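Local coordinates for dTor_3x33L (Synthetic construct, PDB 4YY2), which is a computationally designed left-handed toroid of three alpha-helical repeats that closes on itself as a ring, probably with no natural function, at residues P41-V44 with L45-I49; L81-A85 with S86-K90. All coordinates share one frame; numbering follows the deposited sequence.

Contact 1 of 2, residues P41-V44 with L45-I49; sequences PTEV and LLELI
E43 and E47, one helical turn apart, lie alongside each other and point the same way, their OE2 atoms 4.2 Å apart and their carboxylate planes turned 72° from one another. The two chains leave the backbone differently: CG of E43 stands anti to its own N (chi1 -169°), whereas CG of E47 stands beside its N (chi1 -68°), which sets it 3.4 Å from E43 O. Lysines probably offset this pairing of like charges. K61 of helix 57-69 forms a salt bridge with E47 OE2 and a weak, long ion pair with E43 OE2, while K39 salt-bridges E47 OE1. A glutamine in place of E47 would probably leave K61 and K39 without the full negative charge that now pairs with both.

The apolar contacts repeat the same spacing. V44 CG1 runs beside L48 CD1 at 4.0 Å, and T42 turns its methyl CG2 to L46 CD1 at 3.9 Å.

Backbone bonds of the i to i+4 kind run beneath all of these: L45 N to P41 O at 2.9 Å, then L46 to T42, E47 to E43 and L48 to V44. The leucine branches fold back over this ladder, with L45 CG 3.3 Å from P41 O.

This is the first part of helix 41-53, amphipathic in its chemistry. L45 and L48 reach helix 8-20, L46 meets helices 57-69 and 74-86, and V44 packs on F31. The buried face is lined mainly by leucine and valine side chains, whereas the partly exposed glutamates are probably kept compatible at close spacing by K61, which reaches both, and by K39 at E47.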
loop_
_atom_site.group_PDB
_atom_site.type_symbol
_atom_site.label_atom_id
_atom_site.label_comp_id
_atom_site.label_asym_id
_atom_site.label_seq_id
_atom_site.Cartn_x
_atom_site.Cartn_y
_atom_site.Cartn_z
ATOM N N PRO A 41 -3.518 10.773 0.236
ATOM C CA PRO A 41 -3.650 9.309 0.295
ATOM C C PRO A 41 -2.419 8.538 -0.150
ATOM O O PRO A 41 -2.062 7.536 0.486
ATOM C CB PRO A 41 -4.776 9.028 -0.684
ATOM C CG PRO A 41 -5.585 10.269 -0.665
ATOM C CD PRO A 41 -4.634 11.392 -0.514
ATOM N N THR A 42 -1.754 8.955 -1.216
ATOM C CA THR A 42 -0.533 8.213 -1.600
ATOM C C THR A 42 0.530 8.239 -0.507
ATOM O O THR A 42 1.158 7.169 -0.142
ATOM C CB THR A 42 0.099 8.751 -2.911
ATOM O OG1 THR A 42 -0.858 8.638 -3.975
ATOM C CG2 THR A 42 1.337 7.918 -3.270
ATOM N N GLU A 43 0.782 9.414 0.029
ATOM C CA GLU A 43 1.758 9.533 1.112
ATOM C C GLU A 43 1.436 8.627 2.306
ATOM O O GLU A 43 2.325 7.962 2.865
ATOM C CB GLU A 43 1.750 10.977 1.612
ATOM C CG GLU A 43 2.840 11.363 2.536
ATOM C CD GLU A 43 2.679 12.805 3.010
ATOM O OE1 GLU A 43 1.656 13.483 2.724
ATOM O OE2 GLU A 43 3.587 13.232 3.673
ATOM N N VAL A 44 0.156 8.628 2.739
ATOM C CA VAL A 44 -0.267 7.760 3.809
ATOM C C VAL A 44 -0.131 6.268 3.510
ATOM O O VAL A 44 0.347 5.490 4.346
ATOM C CB VAL A 44 -1.720 8.025 4.222
ATOM C CG1 VAL A 44 -2.133 7.159 5.378
ATOM C CG2 VAL A 44 -1.884 9.487 4.621
ATOM N N LEU A 45 -0.501 5.878 2.282
ATOM C CA LEU A 45 -0.326 4.483 1.899
ATOM C C LEU A 45 1.124 4.077 2.036
ATOM O O LEU A 45 1.457 3.002 2.525
ATOM C CB LEU A 45 -0.813 4.227 0.477
ATOM C CG LEU A 45 -2.368 4.291 0.313
ATOM C CD1 LEU A 45 -2.749 4.288 -1.158
ATOM C CD2 LEU A 45 -3.060 3.165 1.042
ATOM N N LEU A 46 2.023 4.974 1.600
ATOM C CA LEU A 46 3.483 4.673 1.677
ATOM C C LEU A 46 3.928 4.545 3.124
ATOM O O LEU A 46 4.726 3.620 3.462
ATOM C CB LEU A 46 4.278 5.768 0.915
ATOM C CG LEU A 46 4.058 5.686 -0.605
ATOM C CD1 LEU A 46 4.558 6.954 -1.256
ATOM C CD2 LEU A 46 4.676 4.457 -1.256
ATOM N N GLU A 47 3.426 5.416 4.006
ATOM C CA GLU A 47 3.774 5.254 5.416
ATOM C C GLU A 47 3.286 3.910 5.985
ATOM O O GLU A 47 3.956 3.294 6.852
ATOM C CB GLU A 47 3.236 6.426 6.199
ATOM C CG GLU A 47 3.965 7.714 5.823
ATOM C CD GLU A 47 3.517 8.938 6.605
ATOM O OE1 GLU A 47 2.637 8.858 7.449
ATOM O OE2 GLU A 47 4.018 10.037 6.329
ATOM N N LEU A 48 2.095 3.521 5.593
ATOM C CA LEU A 48 1.486 2.260 6.107
ATOM C C LEU A 48 2.260 1.071 5.628
ATOM O O LEU A 48 2.449 0.085 6.374
ATOM C CB LEU A 48 0.008 2.164 5.763
ATOM C CG LEU A 48 -0.923 3.138 6.479
ATOM C CD1 LEU A 48 -2.281 3.160 5.796
ATOM C CD2 LEU A 48 -1.037 2.780 7.956
ATOM N N ILE A 49 2.743 1.159 4.393
ATOM C CA ILE A 49 3.562 0.112 3.804
ATOM C C ILE A 49 4.903 -0.029 4.504
ATOM O O ILE A 49 5.340 -1.164 4.834
ATOM C CB ILE A 49 3.744 0.315 2.295
ATOM C CG1 ILE A 49 2.403 0.094 1.569
ATOM C CG2 ILE A 49 4.824 -0.584 1.748
ATOM C CD1 ILE A 49 2.383 0.673 0.178
#

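Contact 2 of 2, residues L81-A85 with S86-K90; sequences LIAEA and SGTTK
A Schellman motif ends helix 74-86, and the chain leaves it at G87 to enter the short loop before helix 90-101. T88 N donates to A83 O at 3.1 Å with an N-H...O angle of 163°. This is the 6→1 bond of the motif, reaching five residues back across the turn. The 5→2 bond inside it, from G87 N to E84 O, is weak and 3.4 Å long. S86 N still makes a helical bond to I82 O at 3.0 Å, bent to 137°, and adds a weak one to A83 O.

The backbone of G87 has a positive phi of 62°, which favours glycine and reverses the chain so that the loop folds back over the last turn, as this type of helix C-cap does.

Against that turn lies the methyl of A83, its CB 3.4 Å from T88 O and 3.7 Å from K90 N. The methyl CG2 of T88 also faces this turn, but its placement is doubtful because it sits too close to S86 OG in the model. V93 of helix 90-101 touches both A83 and T88. At the end of the loop, T89 occupies the N-cap position of the next helix, where its OG1 accepts a hydrogen bond from E92 N.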
loop_
_atom_site.group_PDB
_atom_site.type_symbol
_atom_site.label_atom_id
_atom_site.label_comp_id
_atom_site.label_asym_id
_atom_site.label_seq_id
_atom_site.Cartn_x
_atom_site.Cartn_y
_atom_site.Cartn_z
ATOM N N LEU A 81 5.599 -2.649 -3.735
ATOM C CA LEU A 81 5.987 -2.323 -2.385
ATOM C C LEU A 81 5.262 -3.156 -1.351
ATOM O O LEU A 81 5.857 -3.599 -0.387
ATOM C CB LEU A 81 5.806 -0.831 -2.121
ATOM C CG LEU A 81 6.770 0.046 -2.904
ATOM C CD1 LEU A 81 6.459 1.557 -2.832
ATOM C CD2 LEU A 81 8.206 -0.200 -2.460
ATOM N N ILE A 82 3.975 -3.392 -1.578
ATOM C CA ILE A 82 3.176 -4.280 -0.691
ATOM C C ILE A 82 3.665 -5.730 -0.748
ATOM O O ILE A 82 3.808 -6.436 0.282
ATOM C CB ILE A 82 1.686 -4.201 -1.017
ATOM C CG1 ILE A 82 1.161 -2.826 -0.660
ATOM C CG2 ILE A 82 0.924 -5.309 -0.277
ATOM C CD1 ILE A 82 -0.217 -2.476 -1.235
ATOM N N ALA A 83 4.047 -6.151 -1.935
ATOM C CA ALA A 83 4.635 -7.474 -2.073
ATOM C C ALA A 83 5.945 -7.606 -1.277
ATOM O O ALA A 83 6.149 -8.607 -0.558
ATOM C CB ALA A 83 4.833 -7.849 -3.534
ATOM N N GLU A 84 6.799 -6.610 -1.397
ATOM C CA GLU A 84 8.076 -6.538 -0.578
ATOM C C GLU A 84 7.754 -6.618 0.920
ATOM O O GLU A 84 8.382 -7.375 1.675
ATOM C CB GLU A 84 8.879 -5.271 -0.904
ATOM C CG GLU A 84 9.639 -5.294 -2.235
ATOM C CD GLU A 84 10.220 -3.938 -2.688
ATOM O OE1 GLU A 84 10.973 -3.335 -1.907
ATOM O OE2 GLU A 84 9.950 -3.455 -3.834
ATOM N N ALA A 85 6.741 -5.883 1.351
ATOM C CA ALA A 85 6.335 -5.868 2.772
ATOM C C ALA A 85 5.829 -7.193 3.317
ATOM O O ALA A 85 5.982 -7.456 4.505
ATOM C CB ALA A 85 5.302 -4.783 3.036
ATOM N N SER A 86 5.201 -8.003 2.474
ATOM C CA SER A 86 4.621 -9.264 2.932
ATOM C C SER A 86 5.473 -10.477 2.605
ATOM O O SER A 86 5.109 -11.582 2.979
ATOM C CB SER A 86 3.243 -9.480 2.328
ATOM O OG SER A 86 3.273 -9.271 0.917
ATOM N N GLY A 87 6.560 -10.273 1.867
ATOM C CA GLY A 87 7.402 -11.360 1.414
ATOM C C GLY A 87 6.637 -12.306 0.493
ATOM O O GLY A 87 6.742 -13.523 0.586
ATOM N N THR A 88 5.854 -11.720 -0.395
ATOM C CA THR A 88 5.117 -12.467 -1.409
ATOM C C THR A 88 5.483 -11.952 -2.779
ATOM O O THR A 88 6.192 -10.958 -2.915
ATOM C CB THR A 88 3.632 -12.378 -1.204
ATOM O OG1 THR A 88 2.982 -13.077 -2.261
ATOM C CG2 THR A 88 3.199 -10.949 -1.228
ATOM N N THR A 89 5.048 -12.624 -3.834
ATOM C CA THR A 89 5.561 -12.224 -5.118
ATOM C C THR A 89 4.747 -11.031 -5.626
ATOM O O THR A 89 3.568 -10.922 -5.338
ATOM C CB THR A 89 5.603 -13.352 -6.142
ATOM O OG1 THR A 89 4.285 -13.738 -6.518
ATOM C CG2 THR A 89 6.359 -14.589 -5.583
ATOM N N LYS A 90 5.392 -10.190 -6.392
ATOM C CA LYS A 90 4.702 -9.090 -7.077
ATOM C C LYS A 90 3.510 -9.638 -7.851
ATOM O O LYS A 90 2.427 -9.103 -7.804
ATOM C CB LYS A 90 5.670 -8.389 -8.040
ATOM C CG LYS A 90 6.989 -7.931 -7.393
ATOM C CD LYS A 90 8.194 -8.188 -8.295
ATOM C CE LYS A 90 8.315 -9.672 -8.658
ATOM N NZ LYS A 90 9.504 -9.926 -9.511
#

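In the fold
Contact 1, on the opening turns of helix 41-53, lies nearer the centre with four of eight touching residues buried, while contact 2, where helix 74-86 gives way to the loop before helix 90-101, is more surface-like, with two of nine buried and four exposed. Their helices meet directly: L46 CD2 packs 3.8 Å from L81 CD1, and I49 CD1 lies 3.8 Å from I82 CG1. Helix 8-20 touches both, receiving L45, L48 and I49 from one and I82 and S86 from the other. Contact 1 combines a regular backbone ladder with leucine packing and lysine-paired glutamates, whereas contact 2 relies mainly on backbone bonds that close a helix end, with small side chains filling in.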